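Local coordinates for protein BldN (Streptomyces venezuelae, PDB 6DXO) that is probably, despite that name, the N-terminal part of the membrane-bound anti-sigma factor RsbN, which binds and restrains the ECF sigma factor BldN itself, at residues 12-17 / 41-46. Sequence-based numbering, arbitrary orientation.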
ATOM      1  N   ASN B  12      17.698  11.570 -23.191  1.00 41.99           N
ATOM      2  CA  ASN B  12      17.756  10.132 -22.930  1.00 43.64           C
ATOM      3  C   ASN B  12      18.850   9.756 -21.929  1.00 47.68           C
ATOM      4  O   ASN B  12      18.707   8.800 -21.170  1.00 52.80           O
ATOM      5  CB  ASN B  12      17.932   9.350 -24.234  1.00 53.74           C
ATOM      6  CG  ASN B  12      16.732   9.474 -25.158  1.00 56.84           C
ATOM      7  OD1 ASN B  12      15.582   9.460 -24.714  1.00 52.58           O
ATOM      8  ND2 ASN B  12      16.996   9.594 -26.454  1.00 58.37           N
ATOM      9  N   ALA B  13      19.942  10.515 -21.930  1.00 47.60           N
ATOM     10  CA  ALA B  13      21.034  10.295 -20.988  1.00 44.53           C
ATOM     11  C   ALA B  13      20.590  10.658 -19.574  1.00 43.29           C
ATOM     12  O   ALA B  13      20.886   9.949 -18.611  1.00 39.60           O
ATOM     13  CB  ALA B  13      22.248  11.116 -21.383  1.00 48.50           C
ATOM     14  N   PHE B  14      19.878  11.773 -19.465  1.00 40.58           N
ATOM     15  CA  PHE B  14      19.346  12.219 -18.189  1.00 37.21           C
ATOM     16  C   PHE B  14      18.368  11.179 -17.650  1.00 28.58           C
ATOM     17  O   PHE B  14      18.436  10.798 -16.486  1.00 40.43           O
ATOM     18  CB  PHE B  14      18.679  13.584 -18.354  1.00 38.62           C
ATOM     19  CG  PHE B  14      18.126  14.159 -17.078  1.00 33.74           C
ATOM     20  CD1 PHE B  14      16.795  14.534 -16.996  1.00 32.58           C
ATOM     21  CD2 PHE B  14      18.938  14.333 -15.963  1.00 38.77           C
ATOM     22  CE1 PHE B  14      16.278  15.073 -15.823  1.00 34.59           C
ATOM     23  CE2 PHE B  14      18.426  14.872 -14.788  1.00 37.79           C
ATOM     24  CZ  PHE B  14      17.098  15.241 -14.721  1.00 35.35           C
ATOM     25  N   ALA B  15      17.468  10.710 -18.507  1.00 33.86           N
ATOM     26  CA  ALA B  15      16.495   9.703 -18.106  1.00 36.94           C
ATOM     27  C   ALA B  15      17.208   8.494 -17.520  1.00 44.15           C
ATOM     28  O   ALA B  15      16.855   8.008 -16.447  1.00 40.33           O
ATOM     29  CB  ALA B  15      15.628   9.292 -19.299  1.00 40.88           C
ATOM     30  N   GLN B  16      18.226   8.019 -18.232  1.00 52.79           N
ATOM     31  CA  GLN B  16      18.988   6.854 -17.796  1.00 51.25           C
ATOM     32  C   GLN B  16      19.732   7.114 -16.489  1.00 53.44           C
ATOM     33  O   GLN B  16      19.845   6.230 -15.641  1.00 58.57           O
ATOM     34  CB  GLN B  16      19.970   6.416 -18.883  1.00 53.20           C
ATOM     35  CG  GLN B  16      20.695   5.132 -18.551  1.00 58.07           C
ATOM     36  CD  GLN B  16      19.741   3.980 -18.307  1.00 59.79           C
ATOM     37  OE1 GLN B  16      19.941   3.174 -17.400  1.00 63.68           O
ATOM     38  NE2 GLN B  16      18.697   3.898 -19.120  1.00 63.97           N
ATOM     39  N   ALA B  17      20.241   8.332 -16.335  1.00 48.79           N
ATOM     40  CA  ALA B  17      20.924   8.729 -15.110  1.00 43.78           C
ATOM     41  C   ALA B  17      19.969   8.748 -13.914  1.00 50.05           C
ATOM     42  O   ALA B  17      20.327   8.310 -12.821  1.00 46.80           O
ATOM     43  CB  ALA B  17      21.577  10.083 -15.288  1.00 41.46           C
ATOM     44  N   GLY B  41      25.255  16.842 -14.218  1.00 58.54           N
ATOM     45  CA  GLY B  41      25.423  16.612 -12.796  1.00 55.93           C
ATOM     46  C   GLY B  41      24.610  17.592 -11.973  1.00 53.58           C
ATOM     47  O   GLY B  41      24.171  17.281 -10.867  1.00 51.01           O
ATOM     48  N   LYS B  42      24.411  18.787 -12.517  1.00 52.20           N
ATOM     49  CA  LYS B  42      23.603  19.791 -11.844  1.00 57.33           C
ATOM     50  C   LYS B  42      22.131  19.403 -11.934  1.00 57.20           C
ATOM     51  O   LYS B  42      21.379  19.548 -10.972  1.00 59.72           O
ATOM     52  CB  LYS B  42      23.839  21.176 -12.451  1.00 62.52           C
ATOM     53  CG  LYS B  42      23.121  22.300 -11.717  1.00 67.00           C
ATOM     54  CD  LYS B  42      23.432  22.279 -10.225  1.00 73.18           C
ATOM     55  CE  LYS B  42      22.649  23.354  -9.485  1.00 75.78           C
ATOM     56  NZ  LYS B  42      22.920  23.347  -8.017  1.00 76.55           N
ATOM     57  N   LEU B  43      21.731  18.897 -13.095  1.00 58.80           N
ATOM     58  CA  LEU B  43      20.357  18.462 -13.304  1.00 52.93           C
ATOM     59  C   LEU B  43      19.991  17.346 -12.336  1.00 44.92           C
ATOM     60  O   LEU B  43      18.926  17.371 -11.719  1.00 43.12           O
ATOM     61  CB  LEU B  43      20.157  17.996 -14.746  1.00 51.33           C
ATOM     62  CG  LEU B  43      20.430  19.040 -15.830  1.00 47.99           C
ATOM     63  CD1 LEU B  43      20.161  18.451 -17.206  1.00 47.40           C
ATOM     64  CD2 LEU B  43      19.592  20.290 -15.603  1.00 51.50           C
ATOM     65  N   LEU B  44      20.879  16.369 -12.204  1.00 43.94           N
ATOM     66  CA  LEU B  44      20.649  15.244 -11.310  1.00 46.63           C
ATOM     67  C   LEU B  44      20.557  15.703  -9.859  1.00 45.40           C
ATOM     68  O   LEU B  44      19.761  15.177  -9.085  1.00 46.12           O
ATOM     69  CB  LEU B  44      21.753  14.194 -11.465  1.00 53.81           C
ATOM     70  CG  LEU B  44      21.712  13.349 -12.743  1.00 61.85           C
ATOM     71  CD1 LEU B  44      22.986  12.529 -12.903  1.00 58.49           C
ATOM     72  CD2 LEU B  44      20.484  12.445 -12.755  1.00 64.84           C
ATOM     73  N   ALA B  45      21.368  16.693  -9.502  1.00 40.81           N
ATOM     74  CA  ALA B  45      21.378  17.220  -8.143  1.00 42.99           C
ATOM     75  C   ALA B  45      20.053  17.896  -7.814  1.00 40.72           C
ATOM     76  O   ALA B  45      19.564  17.812  -6.681  1.00 39.52           O
ATOM     77  CB  ALA B  45      22.539  18.193  -7.954  1.00 45.08           C
ATOM     78  N   LEU B  46      19.478  18.571  -8.804  1.00 40.31           N
ATOM     79  CA  LEU B  46      18.195  19.234  -8.625  1.00 42.53           C
ATOM     80  C   LEU B  46      17.081  18.204  -8.451  1.00 42.15           C
ATOM     81  O   LEU B  46      16.235  18.337  -7.566  1.00 31.91           O
ATOM     82  CB  LEU B  46      17.898  20.163  -9.803  1.00 47.51           C
ATOM     83  CG  LEU B  46      18.869  21.331  -9.980  1.00 51.00           C
ATOM     84  CD1 LEU B  46      18.649  22.033 -11.313  1.00 49.91           C
ATOM     85  CD2 LEU B  46      18.738  22.313  -8.826  1.00 53.41           C
TER
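Ala17 and Leu44 mark the nearest backbone approach, 7.5 Å between their CA atoms, where the segments 12-17 and 41-46 run in broadly the same direction, their axes 10.6 Å apart at closest and crossing at -46°. The contact joins helix 3-20 to helix 41-51 through four residues. Ala17 points its CB toward helix 41-51, where it meets both methyl branches of Leu44, CD2 at 3.6 Å and CD1 at 3.7 Å from that CB. A methyl group suits this site, being short enough for the branched end of a leucine, with two methyls to offer, to come in close to the helix backbone. Phe14, one turn earlier, supplies the reach that alanine lacks. Its CG lies trans to the backbone N (chi1 -178°), a torsion that carries the ring across to both leucines. There CE2 lies 3.6 Å from Leu43 CB and 3.8 Å from Leu44 CD2, both met at a slant to the ring plane. Phe14 and Leu44 project past one another from opposite helices, and Leu44 CD2 touches both the ring and the Ala17 methyl. Leu43, at the exposed margin, gives the ring the base of its side chain, its CB pointing toward the first helix. With alanine in place of Phe14, Leu43 CB would probably lose its aromatic neighbour and Leu44 CD2 one of its two supports, opening a gap between the helices. Gln40, just before helix 41-51, also touches Ala13 and Ala17. The linker between the helices is disordered over 22-38, and no other chain of the assembly touches either segment, so this is packing within the chain rather than sigma-factor interface. Small (207 Å² in total), partly solvent-open and apolar, with no hydrogen bond between the segments, the patch probably restrains the helices only loosely.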